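Local coordinates for uncharacterized protein YP_928783.1 (Shewanella amazonensis SB2B, PDB 3KE2) that is of unknown function but has a winged helix-turn-helix domain, a fold that commonly binds DNA, so a nucleic-acid-binding role is possible but not established, at residues A[17-22]-A[58-63]; A[22-27]-A[97-102]; A[52-57]-A[76-81]. All blocks are in the same frame, centred on the assembly; numbering follows the deposited sequence. Where two conformers were deposited one is given.

Interaction 1 (A[17-22]-A[58-63]); sequences KAFLRK and ADIGIE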
loop_
_atom_site.group_PDB
_atom_site.type_symbol
_atom_site.label_atom_id
_atom_site.label_comp_id
_atom_site.label_asym_id
_atom_site.label_seq_id
_atom_site.Cartn_x
_atom_site.Cartn_y
_atom_site.Cartn_z
ATOM N N LYS A 17 -5.095 8.622 2.284
ATOM C CA LYS A 17 -4.638 9.743 1.482
ATOM C C LYS A 17 -3.124 9.624 1.378
ATOM O O LYS A 17 -2.569 9.681 0.285
ATOM C CB LYS A 17 -5.097 11.086 2.107
ATOM C CG LYS A 17 -4.928 12.336 1.205
ATOM C CD LYS A 17 -5.401 13.650 1.878
ATOM C CE LYS A 17 -5.194 14.866 0.936
ATOM N NZ LYS A 17 -5.494 16.194 1.571
ATOM N N ALA A 18 -2.472 9.383 2.517
ATOM C CA ALA A 18 -1.009 9.248 2.574
ATOM C C ALA A 18 -0.504 8.095 1.745
ATOM O O ALA A 18 0.590 8.149 1.219
ATOM C CB ALA A 18 -0.522 9.100 4.031
ATOM N N PHE A 19 -1.285 7.036 1.655
ATOM C CA PHE A 19 -0.921 5.860 0.865
ATOM C C PHE A 19 -1.001 6.181 -0.623
ATOM O O PHE A 19 -0.084 5.900 -1.373
ATOM C CB PHE A 19 -1.839 4.677 1.252
ATOM C CG PHE A 19 -1.649 3.426 0.414
ATOM C CD1 PHE A 19 -0.615 2.545 0.682
ATOM C CD2 PHE A 19 -2.547 3.115 -0.616
ATOM C CE1 PHE A 19 -0.447 1.412 -0.089
ATOM C CE2 PHE A 19 -2.385 1.982 -1.373
ATOM C CZ PHE A 19 -1.333 1.132 -1.116
ATOM N N LEU A 20 -2.099 6.779 -1.049
ATOM C CA LEU A 20 -2.253 7.122 -2.445
ATOM C C LEU A 20 -1.176 8.138 -2.888
ATOM O O LEU A 20 -0.796 8.176 -4.067
ATOM C CB LEU A 20 -3.661 7.661 -2.713
ATOM C CG LEU A 20 -4.838 6.684 -2.534
ATOM C CD1 LEU A 20 -6.129 7.451 -2.607
ATOM C CD2 LEU A 20 -4.829 5.544 -3.559
ATOM N N ARG A 21 -0.691 8.957 -1.950
ATOM C CA ARG A 21 0.353 9.929 -2.228
ATOM C C ARG A 21 1.598 9.186 -2.641
ATOM O O ARG A 21 2.279 9.547 -3.599
ATOM C CB ARG A 21 0.645 10.792 -0.981
ATOM C CG ARG A 21 1.751 11.879 -1.161
ATOM C CD ARG A 21 1.991 12.744 0.117
ATOM N NE ARG A 21 0.761 13.346 0.649
ATOM C CZ ARG A 21 0.177 12.975 1.785
ATOM N NH1 ARG A 21 0.753 12.059 2.539
ATOM N NH2 ARG A 21 -0.942 13.557 2.194
ATOM N N LYS A 22 1.902 8.115 -1.905
ATOM C CA LYS A 22 3.104 7.350 -2.211
ATOM C C LYS A 22 2.928 6.688 -3.560
ATOM O O LYS A 22 3.858 6.689 -4.353
ATOM C CB LYS A 22 3.446 6.311 -1.123
ATOM C CG LYS A 22 3.478 6.869 0.330
ATOM C CD LYS A 22 3.854 5.785 1.381
ATOM C CE LYS A 22 3.214 6.037 2.793
ATOM N NZ LYS A 22 3.501 7.354 3.408
ATOM N N ALA A 58 9.609 2.475 1.507
ATOM C CA ALA A 58 10.053 1.195 2.046
ATOM C C ALA A 58 8.952 0.578 2.921
ATOM O O ALA A 58 8.817 -0.648 2.963
ATOM C CB ALA A 58 11.341 1.369 2.821
ATOM N N ASP A 59 8.157 1.422 3.598
ATOM C CA ASP A 59 7.052 0.953 4.453
ATOM C C ASP A 59 6.035 0.109 3.689
ATOM O O ASP A 59 5.387 -0.760 4.277
ATOM C CB ASP A 59 6.282 2.125 5.117
ATOM C CG ASP A 59 7.091 2.865 6.217
ATOM O OD1 ASP A 59 8.209 2.411 6.575
ATOM O OD2 ASP A 59 6.571 3.892 6.742
ATOM N N ILE A 60 5.875 0.366 2.395
ATOM C CA ILE A 60 4.906 -0.381 1.599
ATOM C C ILE A 60 5.583 -1.252 0.542
ATOM O O ILE A 60 4.940 -1.706 -0.388
ATOM C CB ILE A 60 3.832 0.570 0.976
ATOM C CG1 ILE A 60 4.420 1.558 -0.041
ATOM C CG2 ILE A 60 3.093 1.317 2.126
ATOM C CD1 ILE A 60 3.347 2.273 -0.938
ATOM N N GLY A 61 6.884 -1.490 0.696
ATOM C CA GLY A 61 7.636 -2.364 -0.231
ATOM C C GLY A 61 8.127 -1.822 -1.567
ATOM O O GLY A 61 8.518 -2.596 -2.437
ATOM N N ILE A 62 8.062 -0.509 -1.752
ATOM C CA ILE A 62 8.553 0.117 -2.981
ATOM C C ILE A 62 9.992 0.549 -2.694
ATOM O O ILE A 62 10.239 1.377 -1.795
ATOM C CB ILE A 62 7.708 1.320 -3.427
ATOM C CG1 ILE A 62 6.261 0.890 -3.685
ATOM C CG2 ILE A 62 8.271 1.924 -4.674
ATOM C CD1 ILE A 62 5.298 2.029 -4.117
ATOM N N GLU A 63 10.945 -0.049 -3.409
ATOM C CA GLU A 63 12.349 0.303 -3.247
ATOM C C GLU A 63 12.673 1.343 -4.302
ATOM O O GLU A 63 12.523 1.083 -5.499
ATOM C CB GLU A 63 13.229 -0.916 -3.403
ATOM C CG GLU A 63 12.853 -2.038 -2.396
ATOM C CD GLU A 63 13.600 -3.357 -2.627
ATOM O OE1 GLU A 63 14.442 -3.428 -3.578
ATOM O OE2 GLU A 63 13.323 -4.320 -1.853
#
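Ile60 lays both of its branches against helix 14-31, where they overlap the ring of Phe19 and the first carbon of the Lys22 side chain. Its CD1 methyl touches both, with Ile60 CD1 4.0 Å from Phe19 CE1 and equally 4.0 Å from Lys22 CB. The other branch adds to the aromatic contact, since Ile60 CG2 lies 4.2 Å from Phe19 CD1. The methyls approach the ring at a slant, so the contact is a general apolar one. Phe19 reaches this far because its CG stands anti to the backbone N (chi1 175°), which swings the ring toward the incoming loop. Lys22 offers its aliphatic base to the isoleucine, while its ammonium group is carried off to a hydrogen bond with Ser56. Lys22 NZ stays 5.7 Å from Asp59 OD2, and Asp59 OD1 is hydrogen-bonded to Ser13 of the second subunit. Ile60 also packs on Phe19 of that subunit. In the winged helix-turn-helix domain this contact sets the turn between helix 47-55 and strand 63-67, the first strand of the wing, against helix 14-31; a positive phi of 81° at Gly61, which favours glycine, helps the chain round. Between these two segments the chemistry is apolar, without a directional bond, and rests on close fit and on keeping Ile60 and Phe19 from solvent.

Interaction 2 (A[22-27]-A[97-102]); sequences KLYLAH and EVKSLL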
loop_
_atom_site.group_PDB
_atom_site.type_symbol
_atom_site.label_atom_id
_atom_site.label_comp_id
_atom_site.label_asym_id
_atom_site.label_seq_id
_atom_site.Cartn_x
_atom_site.Cartn_y
_atom_site.Cartn_z
ATOM N N LYS A 22 1.902 8.115 -1.905
ATOM C CA LYS A 22 3.104 7.350 -2.211
ATOM C C LYS A 22 2.928 6.688 -3.560
ATOM O O LYS A 22 3.858 6.689 -4.353
ATOM C CB LYS A 22 3.446 6.311 -1.123
ATOM C CG LYS A 22 3.478 6.869 0.330
ATOM C CD LYS A 22 3.854 5.785 1.381
ATOM C CE LYS A 22 3.214 6.037 2.793
ATOM N NZ LYS A 22 3.501 7.354 3.408
ATOM N N LEU A 23 1.746 6.149 -3.851
ATOM C CA LEU A 23 1.550 5.490 -5.160
ATOM C C LEU A 23 1.604 6.452 -6.319
ATOM O O LEU A 23 2.069 6.097 -7.414
ATOM C CB LEU A 23 0.236 4.709 -5.224
ATOM C CG LEU A 23 0.221 3.246 -4.804
ATOM C CD1 LEU A 23 1.052 2.973 -3.608
ATOM C CD2 LEU A 23 -1.243 2.854 -4.570
ATOM N N TYR A 24 1.120 7.668 -6.076
ATOM C CA TYR A 24 1.085 8.704 -7.107
ATOM C C TYR A 24 2.498 9.158 -7.427
ATOM O O TYR A 24 2.869 9.299 -8.616
ATOM C CB TYR A 24 0.221 9.893 -6.678
ATOM C CG TYR A 24 0.058 10.913 -7.771
ATOM C CD1 TYR A 24 -0.739 10.654 -8.877
ATOM C CD2 TYR A 24 0.681 12.134 -7.701
ATOM C CE1 TYR A 24 -0.891 11.601 -9.907
ATOM C CE2 TYR A 24 0.538 13.075 -8.714
ATOM C CZ TYR A 24 -0.247 12.803 -9.815
ATOM O OH TYR A 24 -0.384 13.763 -10.807
ATOM N N LEU A 25 3.289 9.399 -6.384
ATOM C CA LEU A 25 4.676 9.809 -6.608
ATOM C C LEU A 25 5.407 8.711 -7.387
ATOM O O LEU A 25 6.062 8.967 -8.405
ATOM C CB LEU A 25 5.384 10.102 -5.302
ATOM C CG LEU A 25 4.990 11.379 -4.625
ATOM C CD1 LEU A 25 5.828 11.553 -3.381
ATOM C CD2 LEU A 25 5.227 12.491 -5.597
ATOM N N ALA A 26 5.236 7.481 -6.928
ATOM C CA ALA A 26 5.881 6.365 -7.560
ATOM C C ALA A 26 5.497 6.302 -9.029
ATOM O O ALA A 26 6.326 5.976 -9.866
ATOM C CB ALA A 26 5.505 5.073 -6.845
ATOM N N HIS A 27 4.242 6.590 -9.346
ATOM C CA HIS A 27 3.786 6.579 -10.750
ATOM C C HIS A 27 4.505 7.683 -11.528
ATOM O O HIS A 27 5.024 7.436 -12.598
ATOM C CB HIS A 27 2.252 6.710 -10.804
ATOM C CG HIS A 27 1.673 6.896 -12.174
ATOM N ND1 HIS A 27 1.292 5.837 -12.977
ATOM C CD2 HIS A 27 1.337 8.024 -12.852
ATOM C CE1 HIS A 27 0.776 6.305 -14.104
ATOM N NE2 HIS A 27 0.789 7.629 -14.052
ATOM N N GLU A 97 -8.513 10.191 -10.865
ATOM C CA GLU A 97 -9.244 10.092 -9.609
ATOM C C GLU A 97 -8.348 10.444 -8.394
ATOM O O GLU A 97 -8.700 11.281 -7.531
ATOM C CB GLU A 97 -9.809 8.670 -9.503
ATOM C CG GLU A 97 -10.754 8.421 -8.347
ATOM C CD GLU A 97 -11.207 6.946 -8.261
ATOM O OE1 GLU A 97 -10.671 6.083 -9.009
ATOM O OE2 GLU A 97 -12.104 6.657 -7.440
ATOM N N VAL A 98 -7.175 9.818 -8.368
ATOM C CA VAL A 98 -6.198 10.008 -7.298
ATOM C C VAL A 98 -5.617 11.420 -7.255
ATOM O O VAL A 98 -5.440 11.997 -6.177
ATOM C CB VAL A 98 -5.052 9.008 -7.463
ATOM C CG1 VAL A 98 -3.951 9.287 -6.454
ATOM C CG2 VAL A 98 -5.589 7.581 -7.347
ATOM N N LYS A 99 -5.312 11.960 -8.432
ATOM C CA LYS A 99 -4.745 13.299 -8.555
ATOM C C LYS A 99 -5.712 14.331 -7.947
ATOM O O LYS A 99 -5.295 15.259 -7.237
ATOM C CB LYS A 99 -4.431 13.608 -10.018
ATOM C CG LYS A 99 -3.660 14.909 -10.235
ATOM C CD LYS A 99 -3.562 15.257 -11.733
ATOM C CE LYS A 99 -3.093 16.697 -11.957
ATOM N NZ LYS A 99 -3.218 17.099 -13.378
ATOM N N SER A 100 -7.004 14.161 -8.212
ATOM C CA SER A 100 -8.007 15.036 -7.631
ATOM C C SER A 100 -8.005 14.936 -6.092
ATOM O O SER A 100 -7.776 15.927 -5.399
ATOM C CB SER A 100 -9.388 14.687 -8.160
ATOM O OG SER A 100 -10.362 15.497 -7.527
ATOM N N LEU A 101 -8.237 13.734 -5.571
ATOM C CA LEU A 101 -8.277 13.521 -4.118
ATOM C C LEU A 101 -7.070 14.120 -3.393
ATOM O O LEU A 101 -7.214 14.659 -2.309
ATOM C CB LEU A 101 -8.338 12.029 -3.804
ATOM C CG LEU A 101 -9.535 11.219 -4.296
ATOM C CD1 LEU A 101 -9.225 9.733 -4.142
ATOM C CD2 LEU A 101 -10.833 11.627 -3.565
ATOM N N LEU A 102 -5.879 14.005 -3.989
ATOM C CA LEU A 102 -4.641 14.527 -3.370
ATOM C C LEU A 102 -4.492 16.040 -3.481
ATOM O O LEU A 102 -3.640 16.624 -2.804
ATOM C CB LEU A 102 -3.396 13.852 -3.977
ATOM C CG LEU A 102 -3.067 12.395 -3.595
ATOM C CD1 LEU A 102 -2.068 11.774 -4.577
ATOM C CD2 LEU A 102 -2.549 12.302 -2.149
#
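Tyr24 reaches from helix 14-31 to helix 88-102, and nearly every part of its side chain meets something on the way. At the base, Tyr24 CB has a methyl of Leu102 close by, with CD1 of Leu102 at 3.6 Å, and a methyl of Val98 a little farther off, CG1 of Val98 lying 4.2 Å from the same Tyr24 CB. The same Leu102 methyl also reaches the start of the ring, at a slant, where Tyr24 CG is 3.9 Å from Leu102 CD1 and Tyr24 CD2 comes next. Farther out the partner changes. Tyr24 CE1 approaches Lys99 CB at 4.1 Å, and Tyr24 CZ comes near Lys99 CG. At the tip, Tyr24 OH lies 3.5 Å from Lys99 CG and 3.6 Å from Lys99 CD, contacts with methylene carbons and not with the amine. The lysine chain is extended past CG and crosses the phenol obliquely, so its hydrocarbon part lines the tip of the tyrosine while the amine runs on past the contact. A chi1 of -174°, placing CG of Tyr24 opposite the backbone N, directs the ring at this helix.

The two short helical segments run at 124° to each other, and their axes come no closer than 10.6 Å, a wide spacing that the long tyrosine spans. On the flank of the contact, Leu102 also touches Lys17 and Arg21, and Val98 touches Leu20, all on helix 14-31. The next residue, Leu25, points to another flank and touches Leu50 and Ala53 of helix 47-55, so helix 14-31 packs against both helix 88-102 and the helix leading to the two-stranded wing.

Interaction 3 (A[52-57]-A[76-81]); sequences DAIASF and GYYRIR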
loop_
_atom_site.group_PDB
_atom_site.type_symbol
_atom_site.label_atom_id
_atom_site.label_comp_id
_atom_site.label_asym_id
_atom_site.label_seq_id
_atom_site.Cartn_x
_atom_site.Cartn_y
_atom_site.Cartn_z
ATOM N N ASP A 52 9.619 13.089 2.980
ATOM C CA ASP A 52 8.941 12.192 3.927
ATOM C C ASP A 52 8.146 11.120 3.224
ATOM O O ASP A 52 8.097 9.994 3.693
ATOM C CB ASP A 52 8.000 12.953 4.900
ATOM C CG ASP A 52 8.745 13.871 5.896
ATOM O OD1 ASP A 52 9.960 14.134 5.759
ATOM O OD2 ASP A 52 8.079 14.365 6.824
ATOM N N ALA A 53 7.493 11.458 2.122
ATOM C CA ALA A 53 6.708 10.447 1.399
ATOM C C ALA A 53 7.661 9.417 0.833
ATOM O O ALA A 53 7.498 8.213 1.044
ATOM C CB ALA A 53 5.900 11.066 0.307
ATOM N N ILE A 54 8.690 9.909 0.152
ATOM C CA ILE A 54 9.713 9.054 -0.445
ATOM C C ILE A 54 10.401 8.244 0.642
ATOM O O ILE A 54 10.657 7.046 0.476
ATOM C CB ILE A 54 10.728 9.878 -1.227
ATOM C CG1 ILE A 54 10.052 10.459 -2.464
ATOM C CG2 ILE A 54 11.880 9.033 -1.651
ATOM C CD1 ILE A 54 10.901 11.482 -3.202
ATOM N N ALA A 55 10.656 8.877 1.775
ATOM C CA ALA A 55 11.300 8.174 2.870
ATOM C C ALA A 55 10.496 6.968 3.294
ATOM O O ALA A 55 11.073 5.981 3.705
ATOM C CB ALA A 55 11.518 9.107 4.077
ATOM N N SER A 56 9.173 7.028 3.181
ATOM C CA SER A 56 8.336 5.915 3.626
ATOM C C SER A 56 7.919 4.897 2.524
ATOM O O SER A 56 7.095 4.033 2.773
ATOM C CB SER A 56 7.091 6.467 4.367
ATOM O OG SER A 56 6.287 7.250 3.492
ATOM N N PHE A 57 8.477 4.974 1.327
ATOM C CA PHE A 57 8.138 3.974 0.299
ATOM C C PHE A 57 8.489 2.578 0.802
ATOM O O PHE A 57 7.771 1.614 0.546
ATOM C CB PHE A 57 8.873 4.242 -1.021
ATOM C CG PHE A 57 8.243 5.292 -1.907
ATOM C CD1 PHE A 57 7.457 6.301 -1.399
ATOM C CD2 PHE A 57 8.597 5.352 -3.255
ATOM C CE1 PHE A 57 6.928 7.273 -2.235
ATOM C CE2 PHE A 57 8.093 6.357 -4.097
ATOM C CZ PHE A 57 7.266 7.303 -3.586
ATOM N N GLY A 76 20.687 14.221 -9.999
ATOM C CA GLY A 76 20.209 12.867 -10.150
ATOM C C GLY A 76 18.715 12.801 -10.359
ATOM O O GLY A 76 18.039 13.820 -10.429
ATOM N N TYR A 77 18.203 11.587 -10.442
ATOM C CA TYR A 77 16.784 11.379 -10.592
ATOM C C TYR A 77 16.398 10.112 -9.851
ATOM O O TYR A 77 17.211 9.238 -9.647
ATOM C CB TYR A 77 16.404 11.300 -12.063
ATOM C CG TYR A 77 16.985 10.126 -12.809
ATOM C CD1 TYR A 77 18.234 10.206 -13.432
ATOM C CD2 TYR A 77 16.279 8.937 -12.904
ATOM C CE1 TYR A 77 18.769 9.103 -14.117
ATOM C CE2 TYR A 77 16.793 7.843 -13.585
ATOM C CZ TYR A 77 18.032 7.931 -14.193
ATOM O OH TYR A 77 18.502 6.832 -14.871
ATOM N N TYR A 78 15.165 10.041 -9.402
ATOM C CA TYR A 78 14.705 8.873 -8.699
ATOM C C TYR A 78 14.286 7.775 -9.667
ATOM O O TYR A 78 13.803 8.036 -10.756
ATOM C CB TYR A 78 13.515 9.229 -7.810
ATOM C CG TYR A 78 13.822 10.125 -6.620
ATOM C CD1 TYR A 78 14.285 9.586 -5.424
ATOM C CD2 TYR A 78 13.598 11.509 -6.666
ATOM C CE1 TYR A 78 14.534 10.397 -4.317
ATOM C CE2 TYR A 78 13.863 12.341 -5.544
ATOM C CZ TYR A 78 14.324 11.766 -4.380
ATOM O OH TYR A 78 14.595 12.546 -3.263
ATOM N N ARG A 79 14.497 6.540 -9.252
ATOM C CA ARG A 79 14.096 5.377 -10.012
ATOM C C ARG A 79 13.530 4.323 -9.074
ATOM O O ARG A 79 14.048 4.133 -7.970
ATOM C CB ARG A 79 15.258 4.769 -10.774
ATOM C CG ARG A 79 14.889 3.478 -11.487
ATOM C CD ARG A 79 15.899 3.136 -12.547
ATOM N NE ARG A 79 17.212 2.991 -11.949
ATOM C CZ ARG A 79 18.376 3.142 -12.593
ATOM N NH1 ARG A 79 18.448 3.500 -13.879
ATOM N NH2 ARG A 79 19.490 2.979 -11.912
ATOM N N ILE A 80 12.492 3.625 -9.524
ATOM C CA ILE A 80 11.882 2.577 -8.749
ATOM C C ILE A 80 12.669 1.309 -9.012
ATOM O O ILE A 80 12.692 0.824 -10.155
ATOM C CB ILE A 80 10.409 2.382 -9.153
ATOM C CG1 ILE A 80 9.638 3.704 -8.990
ATOM C CG2 ILE A 80 9.774 1.281 -8.354
ATOM C CD1 ILE A 80 9.715 4.292 -7.650
ATOM N N ARG A 81 13.348 0.794 -7.975
ATOM C CA ARG A 81 14.133 -0.448 -8.093
ATOM C C ARG A 81 13.164 -1.597 -8.203
ATOM O O ARG A 81 13.337 -2.487 -9.030
ATOM C CB ARG A 81 15.076 -0.665 -6.905
ATOM C CG ARG A 81 15.827 -2.023 -6.942
ATOM C CD ARG A 81 16.776 -2.234 -5.743
ATOM N NE ARG A 81 17.407 -3.560 -5.774
ATOM C CZ ARG A 81 18.593 -3.819 -6.311
ATOM N NH1 ARG A 81 19.304 -2.847 -6.856
ATOM N NH2 ARG A 81 19.068 -5.052 -6.298
#
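Ile54 and Tyr78 reach toward each other from opposite sides, the end of the isoleucine coming down on one face of the phenol ring. Ile54 CD1 stands 4.0 Å from the centroid of the Tyr78 ring and 23° off its normal, a CH-pi contact displaced toward the hydroxyl end, where Ile54 CD1 is 3.6 Å from Tyr78 CZ. Tyr78 CG lies anti to the carbonyl carbon (chi1 -68°), which directs the ring at Ile54. The second branch joins in, as Ile54 CG2 lies 4.0 Å from Tyr78 CE1. The other pair is turned differently: Ile80 CD1 meets the ring of Phe57 at its edge, near its plane, 4.4 Å from Phe57 CE2. Between Ile54 and Phe57 the chain leaves helical geometry at Ser56, whose OG donates to Ala53 O (2.9 Å), the carbonyl that also takes its N-H; Ser56 OG bonds Lys22 NZ as well. Tyr78 further packs edge-to-face with Phe66, and Ile54, Phe57 and Tyr78 all touch Val64, both on the neighbouring wing strand. Replacing Tyr78 with an alanine would probably leave the end of Ile54 without its aromatic platform and open a gap between helix 47-55 and the wing strand. Between these two segments the contact that joins helix to wing is apolar, methyl against ring, with no hydrogen bond crossing.

Interactions 1 and 2 both use helix 14-31, and interaction 3 touches it through Ser56, Phe57 and Ala53. The segments of interactions 1 and 2 share Lys22, which makes contact only in interaction 1; its NZ reaches Ser56 OG of interaction 3 at 2.8 Å, probably a hydrogen bond. Close by, Lys22 O lies 3.5 Å from Phe57 CZ, and Leu25 CD1 lies 3.7 Å from Ala53 CB, joining interactions 2 and 3. Interactions 1 and 2 also meet where Ile60 CD1 lies 3.6 Å from Leu23 CD1. Centres are about 10 Å apart for 1 and 2 and for 1 and 3, and about 14 Å for 2 and 3. No active site is known.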